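Local coordinates for fervidolysin (Fervidobacterium pennivorans, PDB 1R6V), which is a calcium-binding, subtilisin-like serine protease that degrades keratin into peptides, allowing the bacterium to grow on native feathers, at residues Q146-A151 against G216-A221; T388-V393 against V431-A436; Y585-Y590 against G608-L613. The protein carries 1 engineered substitution. All coordinates share one frame; numbering follows the deposited sequence.

Contact 1. Residues Q146-A151 against G216-A221; sequences QLWEEA and GIVGVA. With CA (calcium ion), chain B.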
loop_
_atom_site.group_PDB
_atom_site.type_symbol
_atom_site.label_atom_id
_atom_site.label_comp_id
_atom_site.label_asym_id
_atom_site.label_seq_id
_atom_site.Cartn_x
_atom_site.Cartn_y
_atom_site.Cartn_z
ATOM N N GLN A 146 17.157 -30.368 18.521
ATOM C CA GLN A 146 18.543 -29.944 18.620
ATOM C C GLN A 146 18.684 -28.514 18.115
ATOM O O GLN A 146 19.406 -27.702 18.705
ATOM C CB GLN A 146 19.435 -30.878 17.805
ATOM C CG GLN A 146 20.919 -30.658 18.033
ATOM C CD GLN A 146 21.769 -31.704 17.336
ATOM O OE1 GLN A 146 21.556 -32.906 17.512
ATOM N NE2 GLN A 146 22.739 -31.254 16.541
ATOM N N LEU A 147 17.988 -28.199 17.025
ATOM C CA LEU A 147 18.051 -26.857 16.462
ATOM C C LEU A 147 17.543 -25.833 17.470
ATOM O O LEU A 147 18.127 -24.762 17.604
ATOM C CB LEU A 147 17.241 -26.771 15.163
ATOM C CG LEU A 147 17.270 -25.450 14.384
ATOM C CD1 LEU A 147 17.070 -25.732 12.895
ATOM C CD2 LEU A 147 16.176 -24.504 14.908
ATOM N N TRP A 148 16.458 -26.153 18.176
ATOM C CA TRP A 148 15.924 -25.224 19.169
ATOM C C TRP A 148 16.900 -24.979 20.303
ATOM O O TRP A 148 16.826 -23.952 20.979
ATOM C CB TRP A 148 14.604 -25.723 19.758
ATOM C CG TRP A 148 13.448 -25.566 18.840
ATOM C CD1 TRP A 148 13.247 -24.565 17.921
ATOM C CD2 TRP A 148 12.289 -26.406 18.785
ATOM N NE1 TRP A 148 12.027 -24.739 17.301
ATOM C CE2 TRP A 148 11.423 -25.854 17.811
ATOM C CE3 TRP A 148 11.901 -27.570 19.464
ATOM C CZ2 TRP A 148 10.179 -26.437 17.500
ATOM C CZ3 TRP A 148 10.657 -28.151 19.153
ATOM C CH2 TRP A 148 9.817 -27.577 18.178
ATOM N N GLU A 149 17.814 -25.920 20.520
ATOM C CA GLU A 149 18.804 -25.740 21.574
ATOM C C GLU A 149 19.720 -24.574 21.232
ATOM O O GLU A 149 20.262 -23.913 22.125
ATOM C CB GLU A 149 19.638 -27.005 21.765
ATOM C CG GLU A 149 18.841 -28.202 22.237
ATOM C CD GLU A 149 19.741 -29.292 22.772
ATOM O OE1 GLU A 149 20.373 -29.058 23.824
ATOM O OE2 GLU A 149 19.829 -30.371 22.145
ATOM N N GLU A 150 19.899 -24.318 19.941
ATOM C CA GLU A 150 20.747 -23.205 19.516
ATOM C C GLU A 150 19.946 -21.901 19.466
ATOM O O GLU A 150 20.401 -20.857 19.942
ATOM C CB GLU A 150 21.380 -23.486 18.140
ATOM C CG GLU A 150 22.047 -22.254 17.522
ATOM C CD GLU A 150 22.746 -22.519 16.202
ATOM O OE1 GLU A 150 22.433 -23.516 15.522
ATOM O OE2 GLU A 150 23.611 -21.703 15.828
ATOM N N ALA A 151 18.747 -21.972 18.895
ATOM C CA ALA A 151 17.878 -20.801 18.765
ATOM C C ALA A 151 16.412 -21.239 18.673
ATOM O O ALA A 151 16.101 -22.201 17.981
ATOM C CB ALA A 151 18.265 -20.016 17.516
ATOM N N GLY A 216 -0.346 -31.008 23.286
ATOM C CA GLY A 216 -0.773 -30.353 22.055
ATOM C C GLY A 216 0.315 -30.255 20.998
ATOM O O GLY A 216 1.009 -31.237 20.731
ATOM N N ILE A 217 0.464 -29.081 20.387
ATOM C CA ILE A 217 1.487 -28.891 19.363
ATOM C C ILE A 217 2.590 -27.979 19.895
ATOM O O ILE A 217 2.641 -27.680 21.084
ATOM C CB ILE A 217 0.891 -28.273 18.065
ATOM C CG1 ILE A 217 0.352 -26.861 18.329
ATOM C CG2 ILE A 217 -0.285 -29.128 17.578
ATOM C CD1 ILE A 217 0.426 -25.943 17.093
ATOM N N VAL A 218 3.500 -27.570 19.023
ATOM C CA VAL A 218 4.557 -26.658 19.441
ATOM C C VAL A 218 4.804 -25.771 18.225
ATOM O O VAL A 218 4.632 -26.213 17.089
ATOM C CB VAL A 218 5.848 -27.422 19.874
ATOM C CG1 VAL A 218 6.329 -28.330 18.761
ATOM C CG2 VAL A 218 6.944 -26.418 20.289
ATOM N N GLY A 219 5.137 -24.507 18.464
ATOM C CA GLY A 219 5.367 -23.587 17.365
ATOM C C GLY A 219 6.759 -23.701 16.774
ATOM O O GLY A 219 7.603 -24.419 17.294
ATOM N N VAL A 220 6.969 -23.017 15.660
ATOM C CA VAL A 220 8.263 -22.983 14.988
ATOM C C VAL A 220 9.287 -22.318 15.918
ATOM O O VAL A 220 10.458 -22.708 15.960
ATOM C CB VAL A 220 8.172 -22.148 13.696
ATOM C CG1 VAL A 220 9.549 -21.936 13.118
ATOM C CG2 VAL A 220 7.255 -22.855 12.678
ATOM N N ALA A 221 8.813 -21.313 16.648
ATOM C CA ALA A 221 9.624 -20.513 17.569
ATOM C C ALA A 221 9.001 -20.553 18.967
ATOM O O ALA A 221 8.417 -19.574 19.432
ATOM C CB ALA A 221 9.692 -19.063 17.055
HETATM CA CA CA B . 2.598 -27.733 23.426
#
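Beside the calcium-binding loop of the subtilisin-like catalytic domain, Trp148 on helix 145-150 lays one long side of its indole along the carbonyl oxygens of Gly219 and Val220 and the side chain of Val218. Its CG stands opposite the carbonyl carbon (chi1 -75°), which sends the ring out toward the loop. The indole nitrogen NE1 donates to Val220 O at 2.9 Å, with an N-H...O angle of 153°. NE1 lies above the carbonyl plane, and the oxygen is tilted only modestly from the ring plane, so the bond fixes the rotation of a buried ring and uses its one polar atom. Farther along, Trp148 CZ2 comes within 3.3 Å of Gly219 O. At the far corner CH2 meets both methyls of Val218, CG1 at 3.6 Å and CG2 at 3.7 Å, the two side chains approaching from opposite directions. Val218 also packs on Glu129, and next to it Ile217 O binds the calcium ion at 2.3 Å. Glu129, Asp171, Lys211, Asp213 and Lys215 complete the coordination. Trp148 thus packs on the loop just downstream of the last calcium ligand in sequence. A loop following an active-site helix and ligating calcium partly through main-chain carbonyls is typical of the strong calcium site of subtilisins.

Contact 2. Residues T388-V393 against V431-A436; sequences TGVVAV and VKLDAA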
loop_
_atom_site.group_PDB
_atom_site.type_symbol
_atom_site.label_atom_id
_atom_site.label_comp_id
_atom_site.label_asym_id
_atom_site.label_seq_id
_atom_site.Cartn_x
_atom_site.Cartn_y
_atom_site.Cartn_z
ATOM N N THR A 388 7.068 -16.502 9.516
ATOM C CA THR A 388 7.211 -15.564 10.628
ATOM C C THR A 388 7.957 -16.249 11.775
ATOM O O THR A 388 8.807 -15.641 12.445
ATOM C CB THR A 388 5.821 -15.049 11.091
ATOM O OG1 THR A 388 5.255 -14.262 10.035
ATOM C CG2 THR A 388 5.930 -14.169 12.324
ATOM N N GLY A 389 7.658 -17.528 11.991
ATOM C CA GLY A 389 8.336 -18.284 13.033
ATOM C C GLY A 389 9.821 -18.458 12.728
ATOM O O GLY A 389 10.676 -18.356 13.610
ATOM N N VAL A 390 10.139 -18.733 11.469
ATOM C CA VAL A 390 11.530 -18.890 11.081
ATOM C C VAL A 390 12.258 -17.563 11.314
ATOM O O VAL A 390 13.366 -17.544 11.833
ATOM C CB VAL A 390 11.654 -19.313 9.599
ATOM C CG1 VAL A 390 13.115 -19.203 9.132
ATOM C CG2 VAL A 390 11.183 -20.766 9.444
ATOM N N VAL A 391 11.636 -16.453 10.916
ATOM C CA VAL A 391 12.258 -15.144 11.132
ATOM C C VAL A 391 12.530 -14.899 12.622
ATOM O O VAL A 391 13.585 -14.373 13.003
ATOM C CB VAL A 391 11.355 -13.989 10.579
ATOM C CG1 VAL A 391 11.943 -12.603 10.953
ATOM C CG2 VAL A 391 11.266 -14.095 9.056
ATOM N N ALA A 392 11.570 -15.245 13.477
ATOM C CA ALA A 392 11.763 -15.037 14.907
ATOM C C ALA A 392 12.977 -15.804 15.433
ATOM O O ALA A 392 13.728 -15.280 16.257
ATOM C CB ALA A 392 10.498 -15.441 15.680
ATOM N N VAL A 393 13.156 -17.039 14.973
ATOM C CA VAL A 393 14.309 -17.848 15.397
ATOM C C VAL A 393 15.600 -17.190 14.878
ATOM O O VAL A 393 16.587 -17.048 15.611
ATOM C CB VAL A 393 14.170 -19.332 14.886
ATOM C CG1 VAL A 393 15.416 -20.161 15.265
ATOM C CG2 VAL A 393 12.937 -19.978 15.544
ATOM N N VAL A 431 11.004 -22.619 2.367
ATOM C CA VAL A 431 11.822 -22.011 3.413
ATOM C C VAL A 431 12.453 -23.134 4.258
ATOM O O VAL A 431 11.802 -24.125 4.588
ATOM C CB VAL A 431 10.958 -21.062 4.314
ATOM C CG1 VAL A 431 9.944 -21.870 5.119
ATOM C CG2 VAL A 431 11.863 -20.239 5.240
ATOM N N LYS A 432 13.729 -22.973 4.599
ATOM C CA LYS A 432 14.449 -23.959 5.389
ATOM C C LYS A 432 15.109 -23.305 6.596
ATOM O O LYS A 432 16.110 -22.589 6.467
ATOM C CB LYS A 432 15.502 -24.652 4.519
ATOM C CG LYS A 432 14.909 -25.686 3.567
ATOM C CD LYS A 432 14.452 -26.881 4.376
ATOM C CE LYS A 432 14.112 -28.051 3.493
ATOM N NZ LYS A 432 13.650 -29.182 4.337
ATOM N N LEU A 433 14.540 -23.560 7.766
ATOM C CA LEU A 433 15.053 -22.989 9.009
ATOM C C LEU A 433 16.451 -23.509 9.317
ATOM O O LEU A 433 17.325 -22.748 9.737
ATOM C CB LEU A 433 14.133 -23.341 10.188
ATOM C CG LEU A 433 14.017 -22.409 11.408
ATOM C CD1 LEU A 433 13.630 -23.244 12.614
ATOM C CD2 LEU A 433 15.289 -21.643 11.669
ATOM N N ASP A 434 16.677 -24.800 9.109
ATOM C CA ASP A 434 17.989 -25.326 9.427
ATOM C C ASP A 434 19.093 -24.705 8.576
ATOM O O ASP A 434 20.124 -24.291 9.118
ATOM C CB ASP A 434 18.016 -26.874 9.384
ATOM C CG ASP A 434 17.532 -27.471 8.061
ATOM O OD1 ASP A 434 17.118 -26.729 7.148
ATOM O OD2 ASP A 434 17.563 -28.724 7.942
ATOM N N ALA A 435 18.880 -24.612 7.265
ATOM C CA ALA A 435 19.876 -24.013 6.380
ATOM C C ALA A 435 20.006 -22.514 6.656
ATOM O O ALA A 435 21.111 -21.956 6.661
ATOM C CB ALA A 435 19.506 -24.251 4.907
ATOM N N ALA A 436 18.881 -21.850 6.904
ATOM C CA ALA A 436 18.933 -20.413 7.177
ATOM C C ALA A 436 19.696 -20.112 8.463
ATOM O O ALA A 436 20.506 -19.179 8.518
ATOM C CB ALA A 436 17.512 -19.839 7.272
#
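With chi1 of Val390 at 169°, CG1 stands opposite the backbone N and CG2 opposite the carbonyl carbon, and this fork of methyls is directed at Leu433. The leucine answers with a chi1 of -151°, some 30° from the staggered position, which lays its CG against the valine. CG2 of Val390 lies 3.8 Å from Leu433 CG, and CG1 of Val390 is 4.0 Å from the same Leu433 carbon, so the branch point is held by both methyls as the two side chains slide past each other in opposite directions. One helical turn on, Val393 crosses Leu433 at about a right angle and sets its CG1 3.9 Å from Leu433 CD2. On the other flank Val390 CG1 reaches CG2 of Val431 at 4.2 Å. All four side chains are buried, and the contact is wholly apolar. Trimming Val390 to an alanine would probably open a gap beside Leu433 CG and leave Val431 CG2 without the methyl it touches. The backbones come near at Leu433, the first residue of helix 433-438, just after Lys432 at the N-cap. Helix 403-413 packs alongside, Leu410 meeting Val390 and Thr413 meeting Ala436, while Thr388, Val391 and Ala392 rest on strands 157-162 and 290-294 of the central sheet.

Contact 3. Residues Y585-Y590 against G608-L613; sequences YGRVAY and GIQTLL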
loop_
_atom_site.group_PDB
_atom_site.type_symbol
_atom_site.label_atom_id
_atom_site.label_comp_id
_atom_site.label_asym_id
_atom_site.label_seq_id
_atom_site.Cartn_x
_atom_site.Cartn_y
_atom_site.Cartn_z
ATOM N N TYR A 585 0.470 34.189 -14.452
ATOM C CA TYR A 585 1.856 33.890 -14.790
ATOM C C TYR A 585 2.343 34.755 -15.952
ATOM O O TYR A 585 3.517 34.712 -16.326
ATOM C CB TYR A 585 2.011 32.408 -15.148
ATOM C CG TYR A 585 1.773 31.478 -13.981
ATOM C CD1 TYR A 585 0.617 30.697 -13.908
ATOM C CD2 TYR A 585 2.698 31.390 -12.939
ATOM C CE1 TYR A 585 0.387 29.849 -12.822
ATOM C CE2 TYR A 585 2.479 30.547 -11.846
ATOM C CZ TYR A 585 1.326 29.780 -11.795
ATOM O OH TYR A 585 1.113 28.937 -10.727
ATOM N N GLY A 586 1.433 35.531 -16.531
ATOM C CA GLY A 586 1.813 36.392 -17.636
ATOM C C GLY A 586 0.658 36.795 -18.529
ATOM O O GLY A 586 -0.320 36.059 -18.670
ATOM N N ARG A 587 0.772 37.978 -19.126
ATOM C CA ARG A 587 -0.247 38.498 -20.027
ATOM C C ARG A 587 0.432 38.948 -21.315
ATOM O O ARG A 587 1.543 39.474 -21.278
ATOM C CB ARG A 587 -0.974 39.687 -19.397
ATOM C CG ARG A 587 -1.677 39.391 -18.086
ATOM C CD ARG A 587 -2.646 40.520 -17.746
ATOM N NE ARG A 587 -3.342 40.310 -16.480
ATOM C CZ ARG A 587 -2.786 40.468 -15.282
ATOM N NH1 ARG A 587 -1.514 40.839 -15.183
ATOM N NH2 ARG A 587 -3.508 40.262 -14.186
ATOM N N VAL A 588 -0.226 38.732 -22.448
ATOM C CA VAL A 588 0.340 39.131 -23.737
ATOM C C VAL A 588 -0.773 39.547 -24.695
ATOM O O VAL A 588 -1.891 39.042 -24.619
ATOM C CB VAL A 588 1.157 37.974 -24.359
ATOM C CG1 VAL A 588 0.255 36.783 -24.639
ATOM C CG2 VAL A 588 1.848 38.438 -25.628
ATOM N N ALA A 589 -0.474 40.479 -25.595
ATOM C CA ALA A 589 -1.480 40.933 -26.540
ATOM C C ALA A 589 -2.032 39.755 -27.317
ATOM O O ALA A 589 -1.289 38.873 -27.744
ATOM C CB ALA A 589 -0.880 41.955 -27.508
ATOM N N TYR A 590 -3.343 39.750 -27.501
ATOM C CA TYR A 590 -4.008 38.701 -28.246
ATOM C C TYR A 590 -3.738 38.918 -29.726
ATOM O O TYR A 590 -3.812 40.048 -30.219
ATOM C CB TYR A 590 -5.512 38.759 -28.009
ATOM C CG TYR A 590 -6.304 37.738 -28.793
ATOM C CD1 TYR A 590 -6.622 36.497 -28.238
ATOM C CD2 TYR A 590 -6.753 38.017 -30.085
ATOM C CE1 TYR A 590 -7.371 35.560 -28.942
ATOM C CE2 TYR A 590 -7.503 37.085 -30.800
ATOM C CZ TYR A 590 -7.810 35.861 -30.224
ATOM O OH TYR A 590 -8.557 34.936 -30.911
ATOM N N GLY A 608 -6.837 32.216 -20.207
ATOM C CA GLY A 608 -7.959 33.132 -20.209
ATOM C C GLY A 608 -7.750 34.274 -21.171
ATOM O O GLY A 608 -6.704 34.408 -21.807
ATOM N N ILE A 609 -8.776 35.104 -21.274
ATOM C CA ILE A 609 -8.730 36.274 -22.117
ATOM C C ILE A 609 -9.353 37.411 -21.317
ATOM O O ILE A 609 -10.342 37.217 -20.607
ATOM C CB ILE A 609 -9.507 36.043 -23.430
ATOM C CG1 ILE A 609 -8.765 34.999 -24.266
ATOM C CG2 ILE A 609 -9.641 37.345 -24.204
ATOM C CD1 ILE A 609 -9.331 34.755 -25.611
ATOM N N GLN A 610 -8.730 38.577 -21.393
ATOM C CA GLN A 610 -9.249 39.757 -20.714
ATOM C C GLN A 610 -9.275 40.911 -21.713
ATOM O O GLN A 610 -8.494 40.946 -22.662
ATOM C CB GLN A 610 -8.377 40.137 -19.513
ATOM C CG GLN A 610 -6.933 40.475 -19.844
ATOM C CD GLN A 610 -6.180 41.059 -18.650
ATOM O OE1 GLN A 610 -5.932 42.269 -18.578
ATOM N NE2 GLN A 610 -5.827 40.197 -17.701
ATOM N N THR A 611 -10.191 41.843 -21.490
ATOM C CA THR A 611 -10.335 43.021 -22.341
ATOM C C THR A 611 -10.522 44.218 -21.409
ATOM O O THR A 611 -11.091 44.073 -20.330
ATOM C CB THR A 611 -11.561 42.887 -23.266
ATOM O OG1 THR A 611 -11.749 44.108 -23.996
ATOM C CG2 THR A 611 -12.801 42.591 -22.452
ATOM N N LEU A 612 -10.051 45.393 -21.828
ATOM C CA LEU A 612 -10.150 46.603 -21.012
ATOM C C LEU A 612 -11.602 47.030 -20.799
ATOM O O LEU A 612 -11.980 47.456 -19.707
ATOM C CB LEU A 612 -9.359 47.747 -21.664
ATOM C CG LEU A 612 -9.051 48.978 -20.798
ATOM C CD1 LEU A 612 -8.139 48.573 -19.645
ATOM C CD2 LEU A 612 -8.373 50.054 -21.641
ATOM N N LEU A 613 -12.411 46.911 -21.846
ATOM C CA LEU A 613 -13.821 47.282 -21.773
ATOM C C LEU A 613 -14.712 46.052 -21.896
ATOM O O LEU A 613 -14.381 45.101 -22.597
ATOM C CB LEU A 613 -14.158 48.283 -22.882
ATOM C CG LEU A 613 -13.366 49.597 -22.859
ATOM C CD1 LEU A 613 -13.705 50.419 -24.090
ATOM C CD2 LEU A 613 -13.693 50.375 -21.585
#
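Arg587 and Gln610 meet over strand 573-577, which runs between their own strands, and both side chains rest on Val575. Arg587 starts with CG opposite its carbonyl carbon (chi1 -59°) and runs extended to NE. Gln610 places CG between its backbone N and carbonyl carbon (chi1 61°) and is extended beyond it. The two chains cross at about a right angle, bringing the amide to the edge of the guanidinium with the two planes 67° apart. Arg587 NE and Gln610 NE2 are modelled 2.8 Å apart; the amide is probably turned over, and with it flipped back this may be a hydrogen bond. The far end of the arginine is anchored elsewhere, NH2 donating to the carbonyl oxygens of Leu6 and Leu9 near the start of the chain, in the inferred propeptide. A second, apolar touch is made by Tyr590, whose CE1 lies 3.9 Å from Ile609 CD1 as the side chains pass obliquely; the tyrosine hydroxyl is bonded to Thr564 O. Earlier in the edge strand, Tyr585 and Gly586 both face Val576, forming a classic beta bulge. The contact thus spans three neighbouring antiparallel strands, 584-589, 573-577 and 604-610, in one sheet of the second beta-sandwich domain.

In the fold
Contacts 1 and 2 are neighbours in the catalytic domain, their centres 11 Å apart. Ala151 O lies 3.5 Å from Val393 CG1, Val220 CG1 lies 3.5 Å from Gly389 C, and Leu147 CD1 packs against Asp434 CA, so helices 145-150, 380-397 and 433-438 and the loop 216-221 pack together. The inferred charge-relay residues lie on or next to these elements: helix 380-397 carries Ser381, and helix 200-209, ahead of the calcium loop, begins at Ala200, an engineered substitution at another relay position. Contact 3 belongs to a different domain, with nearest atoms about 56 Å from contact 1 and about 48 Å from contact 2.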